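Local coordinates for protein alpha-1,2-mannosidase (Bacteroides thetaiotaomicron, PDB 2WW2) that hydrolyses alpha-mannosidic linkages with inversion of configuration, as a calcium-dependent family 92 glycoside hydrolase of a human gut symbiont, at residues 512-516 with 517-521; 520-523 with 524-527; 582-585 with 586-589. One frame throughout, in Å; residues are numbered along the deposited sequence.

Contact 1: residues 512-516 with 517-521; sequences GPFTE and GSSWH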
loop_
_atom_site.group_PDB
_atom_site.type_symbol
_atom_site.label_atom_id
_atom_site.label_comp_id
_atom_site.label_asym_id
_atom_site.label_seq_id
_atom_site.Cartn_x
_atom_site.Cartn_y
_atom_site.Cartn_z
ATOM N N GLY A 512 9.768 -17.649 -5.229
ATOM C CA GLY A 512 10.745 -18.469 -4.526
ATOM C C GLY A 512 10.156 -19.832 -4.198
ATOM O O GLY A 512 9.775 -20.589 -5.098
ATOM N N PRO A 513 10.060 -20.154 -2.904
ATOM C CA PRO A 513 9.493 -21.432 -2.457
ATOM C C PRO A 513 7.968 -21.465 -2.561
ATOM O O PRO A 513 7.357 -22.509 -2.305
ATOM C CB PRO A 513 9.877 -21.474 -0.980
ATOM C CG PRO A 513 9.865 -20.012 -0.578
ATOM C CD PRO A 513 10.505 -19.320 -1.769
ATOM N N PHE A 514 7.359 -20.334 -2.922
ATOM C CA PHE A 514 5.915 -20.282 -3.049
ATOM C C PHE A 514 5.486 -20.174 -4.497
ATOM O O PHE A 514 6.270 -19.777 -5.357
ATOM C CB PHE A 514 5.319 -19.138 -2.220
ATOM C CG PHE A 514 5.592 -19.259 -0.752
ATOM C CD1 PHE A 514 4.951 -20.228 0.013
ATOM C CD2 PHE A 514 6.521 -18.431 -0.136
ATOM C CE1 PHE A 514 5.233 -20.357 1.382
ATOM C CE2 PHE A 514 6.794 -18.558 1.237
ATOM C CZ PHE A 514 6.152 -19.512 1.982
ATOM N N THR A 515 4.222 -20.520 -4.735
ATOM C CA THR A 515 3.603 -20.560 -6.049
ATOM C C THR A 515 2.435 -19.587 -6.053
ATOM O O THR A 515 1.503 -19.752 -5.286
ATOM C CB THR A 515 3.029 -21.988 -6.295
ATOM O OG1 THR A 515 4.099 -22.905 -6.535
ATOM C CG2 THR A 515 2.075 -22.026 -7.460
ATOM N N GLU A 516 2.490 -18.558 -6.890
ATOM C CA GLU A 516 1.326 -17.683 -7.064
ATOM C C GLU A 516 0.845 -17.042 -5.764
ATOM O O GLU A 516 -0.347 -16.815 -5.579
ATOM C CB GLU A 516 0.177 -18.491 -7.658
ATOM C CG GLU A 516 0.511 -19.060 -9.022
ATOM C CD GLU A 516 0.116 -18.119 -10.112
ATOM O OE1 GLU A 516 -1.102 -18.048 -10.393
ATOM O OE2 GLU A 516 1.016 -17.449 -10.669
ATOM N N GLY A 517 1.766 -16.746 -4.858
ATOM C CA GLY A 517 1.350 -16.335 -3.533
ATOM C C GLY A 517 2.564 -16.211 -2.650
ATOM O O GLY A 517 3.702 -16.361 -3.120
ATOM N N SER A 518 2.314 -15.908 -1.381
ATOM C CA SER A 518 3.360 -15.707 -0.403
ATOM C C SER A 518 2.994 -16.566 0.797
ATOM O O SER A 518 1.981 -17.267 0.774
ATOM C CB SER A 518 3.403 -14.241 0.021
ATOM O OG SER A 518 2.209 -13.920 0.723
ATOM N N SER A 519 3.822 -16.522 1.839
ATOM C CA SER A 519 3.532 -17.276 3.049
ATOM C C SER A 519 2.169 -16.885 3.632
ATOM O O SER A 519 1.485 -17.696 4.258
ATOM C CB SER A 519 4.619 -17.063 4.105
ATOM O OG SER A 519 4.313 -17.876 5.226
ATOM N N TRP A 520 1.792 -15.629 3.429
ATOM C CA TRP A 520 0.525 -15.104 3.939
ATOM C C TRP A 520 -0.631 -15.970 3.455
ATOM O O TRP A 520 -1.602 -16.186 4.192
ATOM C CB TRP A 520 0.341 -13.656 3.453
ATOM C CG TRP A 520 -0.870 -12.921 4.000
ATOM C CD1 TRP A 520 -2.061 -12.680 3.350
ATOM C CD2 TRP A 520 -0.983 -12.306 5.288
ATOM N NE1 TRP A 520 -2.907 -11.960 4.173
ATOM C CE2 TRP A 520 -2.271 -11.722 5.365
ATOM C CE3 TRP A 520 -0.125 -12.199 6.388
ATOM C CZ2 TRP A 520 -2.717 -11.037 6.505
ATOM C CZ3 TRP A 520 -0.566 -11.519 7.521
ATOM C CH2 TRP A 520 -1.857 -10.951 7.574
ATOM N N HIS A 521 -0.531 -16.463 2.221
ATOM C CA HIS A 521 -1.571 -17.329 1.652
ATOM C C HIS A 521 -1.323 -18.798 1.956
ATOM O O HIS A 521 -2.231 -19.502 2.378
ATOM C CB HIS A 521 -1.678 -17.161 0.127
ATOM C CG HIS A 521 -1.568 -15.745 -0.330
ATOM N ND1 HIS A 521 -2.609 -14.847 -0.221
ATOM C CD2 HIS A 521 -0.534 -15.063 -0.878
ATOM C CE1 HIS A 521 -2.221 -13.673 -0.690
ATOM N NE2 HIS A 521 -0.968 -13.780 -1.102
HETATM O O HOH W 1 4.632 -16.773 -5.538
#
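The N-terminal approach to the short helix 519-522, within the (alpha/alpha)6-barrel catalytic domain of this family 92 enzyme, is folded so that Phe514 covers the backbone of Ser518 and Ser519. One face of the phenyl ring lies against the chain: Ser518 C sits over its centre, 4.0 Å above the plane, while Ser519 N is offset toward the rim. The far end of the ring reaches the first helical residue, with Phe514 CZ 3.6 Å from Ser519 CB. At the near end, Phe514 CB approaches Gly517 O at 3.3 Å. A chi1 of -61° swings the ring away from its own carbonyl and over the oncoming chain. Trp522 also meets this ring, with the two planes inclined at about 25°.

Ser518 occupies the N-cap position, and its carbonyl oxygen accepts a hydrogen bond from His521 N at 3.0 Å, giving the helix its opening turn. Its hydroxyl is bonded to Ala507 O, and that of Ser519 to Met492 O, tying the helix start to the preceding loop and to strand 491-492. Just before the cap, Glu516 adopts a left-handed conformation and Gly517 is fully extended, which turns the chain back past Phe514. A water spans the resulting bend: it donates a long, weak bond to Phe514 O and accepts from Gly517 N at 2.9 Å.

Contact 2: residues 520-523 with 524-527; sequences WHWT and WSVF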
loop_
_atom_site.group_PDB
_atom_site.type_symbol
_atom_site.label_atom_id
_atom_site.label_comp_id
_atom_site.label_asym_id
_atom_site.label_seq_id
_atom_site.Cartn_x
_atom_site.Cartn_y
_atom_site.Cartn_z
ATOM N N TRP A 520 1.792 -15.629 3.429
ATOM C CA TRP A 520 0.525 -15.104 3.939
ATOM C C TRP A 520 -0.631 -15.970 3.455
ATOM O O TRP A 520 -1.602 -16.186 4.192
ATOM C CB TRP A 520 0.341 -13.656 3.453
ATOM C CG TRP A 520 -0.870 -12.921 4.000
ATOM C CD1 TRP A 520 -2.061 -12.680 3.350
ATOM C CD2 TRP A 520 -0.983 -12.306 5.288
ATOM N NE1 TRP A 520 -2.907 -11.960 4.173
ATOM C CE2 TRP A 520 -2.271 -11.722 5.365
ATOM C CE3 TRP A 520 -0.125 -12.199 6.388
ATOM C CZ2 TRP A 520 -2.717 -11.037 6.505
ATOM C CZ3 TRP A 520 -0.566 -11.519 7.521
ATOM C CH2 TRP A 520 -1.857 -10.951 7.574
ATOM N N HIS A 521 -0.531 -16.463 2.221
ATOM C CA HIS A 521 -1.571 -17.329 1.652
ATOM C C HIS A 521 -1.323 -18.798 1.956
ATOM O O HIS A 521 -2.231 -19.502 2.378
ATOM C CB HIS A 521 -1.678 -17.161 0.127
ATOM C CG HIS A 521 -1.568 -15.745 -0.330
ATOM N ND1 HIS A 521 -2.609 -14.847 -0.221
ATOM C CD2 HIS A 521 -0.534 -15.063 -0.878
ATOM C CE1 HIS A 521 -2.221 -13.673 -0.690
ATOM N NE2 HIS A 521 -0.968 -13.780 -1.102
ATOM N N TRP A 522 -0.099 -19.255 1.704
ATOM C CA TRP A 522 0.237 -20.688 1.745
ATOM C C TRP A 522 0.203 -21.299 3.148
ATOM O O TRP A 522 0.051 -22.520 3.311
ATOM C CB TRP A 522 1.573 -20.946 1.020
ATOM C CG TRP A 522 1.359 -20.985 -0.462
ATOM C CD1 TRP A 522 1.513 -19.949 -1.350
ATOM C CD2 TRP A 522 0.880 -22.102 -1.222
ATOM N NE1 TRP A 522 1.180 -20.369 -2.626
ATOM C CE2 TRP A 522 0.778 -21.683 -2.567
ATOM C CE3 TRP A 522 0.515 -23.425 -0.887
ATOM C CZ2 TRP A 522 0.336 -22.541 -3.587
ATOM C CZ3 TRP A 522 0.088 -24.267 -1.893
ATOM C CH2 TRP A 522 0.001 -23.826 -3.233
ATOM N N THR A 523 0.304 -20.451 4.167
ATOM C CA THR A 523 0.223 -20.930 5.548
ATOM C C THR A 523 -1.130 -21.600 5.838
ATOM O O THR A 523 -1.222 -22.464 6.704
ATOM C CB THR A 523 0.535 -19.794 6.545
ATOM O OG1 THR A 523 1.918 -19.440 6.410
ATOM C CG2 THR A 523 0.269 -20.227 8.016
ATOM N N TRP A 524 -2.165 -21.238 5.085
ATOM C CA TRP A 524 -3.501 -21.821 5.286
ATOM C C TRP A 524 -3.739 -23.128 4.546
ATOM O O TRP A 524 -4.804 -23.739 4.671
ATOM C CB TRP A 524 -4.574 -20.803 4.874
ATOM C CG TRP A 524 -4.441 -19.562 5.698
ATOM C CD1 TRP A 524 -3.839 -18.386 5.326
ATOM C CD2 TRP A 524 -4.856 -19.388 7.057
ATOM N NE1 TRP A 524 -3.878 -17.492 6.371
ATOM C CE2 TRP A 524 -4.494 -18.078 7.441
ATOM C CE3 TRP A 524 -5.513 -20.206 7.980
ATOM C CZ2 TRP A 524 -4.768 -17.565 8.705
ATOM C CZ3 TRP A 524 -5.778 -19.695 9.250
ATOM C CH2 TRP A 524 -5.409 -18.380 9.594
ATOM N N SER A 525 -2.759 -23.556 3.757
ATOM C CA SER A 525 -2.951 -24.713 2.880
ATOM C C SER A 525 -2.818 -26.033 3.644
ATOM O O SER A 525 -1.923 -26.852 3.363
ATOM C CB SER A 525 -1.970 -24.666 1.692
ATOM O OG SER A 525 -2.313 -25.631 0.718
ATOM N N VAL A 526 -3.712 -26.230 4.612
ATOM C CA VAL A 526 -3.732 -27.457 5.405
ATOM C C VAL A 526 -5.196 -27.857 5.594
ATOM O O VAL A 526 -5.710 -27.879 6.704
ATOM C CB VAL A 526 -3.047 -27.256 6.782
ATOM C CG1 VAL A 526 -2.811 -28.610 7.490
ATOM C CG2 VAL A 526 -1.710 -26.524 6.604
ATOM N N PHE A 527 -5.878 -28.165 4.510
ATOM C CA PHE A 527 -7.307 -28.415 4.635
ATOM C C PHE A 527 -7.660 -29.815 5.128
ATOM O O PHE A 527 -8.790 -30.047 5.504
ATOM C CB PHE A 527 -8.063 -28.063 3.349
ATOM C CG PHE A 527 -7.200 -28.016 2.136
ATOM C CD1 PHE A 527 -6.994 -29.161 1.383
ATOM C CD2 PHE A 527 -6.598 -26.835 1.751
ATOM C CE1 PHE A 527 -6.195 -29.123 0.261
ATOM C CE2 PHE A 527 -5.780 -26.788 0.608
ATOM C CZ PHE A 527 -5.592 -27.940 -0.127
HETATM O O HOH W 2 -2.469 -14.800 6.557
#
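Trp524 folds back on the helix 519-522 and brings the pyrrole side of its indole against two successive carbonyl groups. Trp524 CD1 lies 3.3 Å from Trp520 O, and both this oxygen and His521 O meet the ring at its edge, near its plane. A chi1 of -60° turns the indole of Trp524 back toward these carbonyls. Backbone bonds draw this inner part together: Trp524 N donates to His521 O at 3.2 Å, and Ser525 N to Trp522 O at 3.0 Å. Beside the second bond, Ser525 CB packs 3.8 Å from Trp522 CE3, at a slant to the indole.

The margins are looser. A water links the main-chain carbonyl of Trp520 to the indole N-H of Trp524, accepting from Trp524 NE1 at 3.0 Å; it lies in the plane of the Trp524 ring but over the centre of the Trp520 indole, 3.1 Å above it. Trp520 remains partly exposed, although its NE1 is hydrogen-bonded to Gln579 O. Val526 touches lightly as well, its CG2 4.1 Å from Thr523 O. Beyond the segments, Trp524 packs on helices 530-537 and 540-551, whereas Trp522 rests on helix 444-465. The whole is a pair of overlapping turns joining barrel-domain helices: a type I beta turn from Trp522 to Ser525, and an inverse gamma turn centred on Ser525 and closed by Val526 N to Trp524 O.

Contact 3: residues 582-585 with 586-589; sequences HGNQ and PVQH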
loop_
_atom_site.group_PDB
_atom_site.type_symbol
_atom_site.label_atom_id
_atom_site.label_comp_id
_atom_site.label_asym_id
_atom_site.label_seq_id
_atom_site.Cartn_x
_atom_site.Cartn_y
_atom_site.Cartn_z
ATOM N N HIS A 582 -9.082 -12.999 -2.411
ATOM C CA HIS A 582 -10.145 -13.896 -2.847
ATOM C C HIS A 582 -9.809 -14.483 -4.225
ATOM O O HIS A 582 -9.541 -13.761 -5.178
ATOM C CB HIS A 582 -11.504 -13.193 -2.877
ATOM C CG HIS A 582 -12.633 -14.114 -3.229
ATOM N ND1 HIS A 582 -12.990 -15.182 -2.431
ATOM C CD2 HIS A 582 -13.465 -14.150 -4.302
ATOM C CE1 HIS A 582 -14.004 -15.825 -2.985
ATOM N NE2 HIS A 582 -14.312 -15.218 -4.122
ATOM N N GLY A 583 -9.812 -15.801 -4.315
ATOM C CA GLY A 583 -9.443 -16.469 -5.549
ATOM C C GLY A 583 -8.087 -17.138 -5.438
ATOM O O GLY A 583 -7.813 -18.110 -6.146
ATOM N N ASN A 584 -7.231 -16.618 -4.566
ATOM C CA ASN A 584 -5.921 -17.222 -4.397
ATOM C C ASN A 584 -6.104 -18.633 -3.843
ATOM O O ASN A 584 -6.734 -18.837 -2.799
ATOM C CB ASN A 584 -5.011 -16.350 -3.532
ATOM C CG ASN A 584 -3.551 -16.817 -3.549
ATOM O OD1 ASN A 584 -2.657 -16.135 -4.075
ATOM N ND2 ASN A 584 -3.308 -17.970 -2.956
ATOM N N GLN A 585 -5.586 -19.610 -4.576
ATOM C CA GLN A 585 -5.946 -21.015 -4.359
ATOM C C GLN A 585 -5.802 -21.523 -2.915
ATOM O O GLN A 585 -6.756 -22.073 -2.358
ATOM C CB GLN A 585 -5.203 -21.918 -5.366
ATOM C CG GLN A 585 -5.784 -21.886 -6.802
ATOM C CD GLN A 585 -5.403 -20.625 -7.591
ATOM O OE1 GLN A 585 -4.639 -19.784 -7.125
ATOM N NE2 GLN A 585 -5.936 -20.504 -8.791
ATOM N N PRO A 586 -4.614 -21.363 -2.302
ATOM C CA PRO A 586 -4.462 -21.912 -0.961
ATOM C C PRO A 586 -5.342 -21.259 0.114
ATOM O O PRO A 586 -5.390 -21.775 1.224
ATOM C CB PRO A 586 -2.974 -21.678 -0.649
ATOM C CG PRO A 586 -2.579 -20.541 -1.557
ATOM C CD PRO A 586 -3.344 -20.810 -2.813
ATOM N N VAL A 587 -5.998 -20.136 -0.181
ATOM C CA VAL A 587 -6.944 -19.576 0.794
ATOM C C VAL A 587 -8.407 -19.607 0.336
ATOM O O VAL A 587 -9.254 -19.039 1.009
ATOM C CB VAL A 587 -6.568 -18.147 1.274
ATOM C CG1 VAL A 587 -5.278 -18.182 2.076
ATOM C CG2 VAL A 587 -6.476 -17.190 0.101
ATOM N N GLN A 588 -8.716 -20.286 -0.770
ATOM C CA GLN A 588 -10.123 -20.393 -1.217
ATOM C C GLN A 588 -11.053 -20.966 -0.125
ATOM O O GLN A 588 -12.210 -20.586 -0.023
ATOM C CB GLN A 588 -10.237 -21.255 -2.481
ATOM C CG GLN A 588 -9.783 -20.532 -3.746
ATOM C CD GLN A 588 -9.784 -21.432 -4.985
ATOM O OE1 GLN A 588 -10.247 -22.580 -4.940
ATOM N NE2 GLN A 588 -9.276 -20.904 -6.095
ATOM N N HIS A 589 -10.534 -21.887 0.673
ATOM C CA HIS A 589 -11.316 -22.536 1.733
ATOM C C HIS A 589 -11.313 -21.753 3.047
ATOM O O HIS A 589 -12.047 -22.088 3.969
ATOM C CB HIS A 589 -10.724 -23.910 2.021
ATOM C CG HIS A 589 -9.415 -23.844 2.744
ATOM N ND1 HIS A 589 -8.254 -23.409 2.143
ATOM C CD2 HIS A 589 -9.092 -24.113 4.031
ATOM C CE1 HIS A 589 -7.266 -23.429 3.023
ATOM N NE2 HIS A 589 -7.751 -23.849 4.177
HETATM O O HOH W 3 -8.054 -23.569 -0.540
#
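Gln588 lays its side chain alongside that of Gln585, both pointing the same way, with NE2 of Gln588 3.7 Å from CG of Gln585 and the two amide planes 39° apart. The Gln588 chain runs extended beyond CG (chi2 175°), long enough to span the turn and carry its amide back to Gly583. There Gln588 NE2 donates to Gly583 O at 3.2 Å through an almost straight N-H contact of 170°. The acceptor lies nearly in the plane of the Gln588 amide, but the nitrogen stands well above the carbonyl plane of Gly583 and so does not use a lone-pair direction. Gly583 O takes a second bond from Gln630 NE2, which leaves this buried carbonyl gripped by two side-chain amides. Gln585, by contrast, bends at CG, and its NE2 is hydrogen-bonded to Asp333 OD1.

Two successive backbone bonds, each from residue i+3 to residue i, close the same bend. Val587 N donates to Asn584 O at 3.0 Å and, one residue on, Gln588 N donates to Gln585 O at 3.1 Å; Pro586, in the middle, has no N-H to offer. Close packing accompanies the first bond, since Val587 CG2 rests 3.3 Å from Asn584 O. Gln585 O is bound a second time by a water that donates to it at 2.7 Å. The same water is hydrogen-bonded to His589 ND1 at 2.7 Å, linking the turn to the imidazole that follows it; this ring in turn meets Phe527 edge-to-face. A tight bend held by successive backbone bonds, and clamped by a glutamine side chain reaching back to a main-chain carbonyl, thus shapes the connection between helices 565-577 and 600-613 of the (alpha/alpha)6 barrel.

Overall arrangement
The three contacts cluster in one region of the catalytic domain. Contacts 1 and 2 share Trp520 and His521 on helix 519-522, with centres 9 Å apart, and are joined by a probable hydrogen bond from Trp522 NE1 to Thr515 O at 2.8 Å. Contact 3 comes from a later loop, yet its centre is 9 Å from contact 2 and 12 Å from contact 1. Trp524 CD1 meets Val587 CG1 at 3.6 Å, and His521 O approaches Pro586 CB at 3.8 Å. Contact 3 lies nearest to bound molecules: the side chain of Gln585 is about 6 Å from a glycerol, probably from the crystallisation liquor though it may mark a pocket, and Gly583 is about 9 Å from a sodium ion.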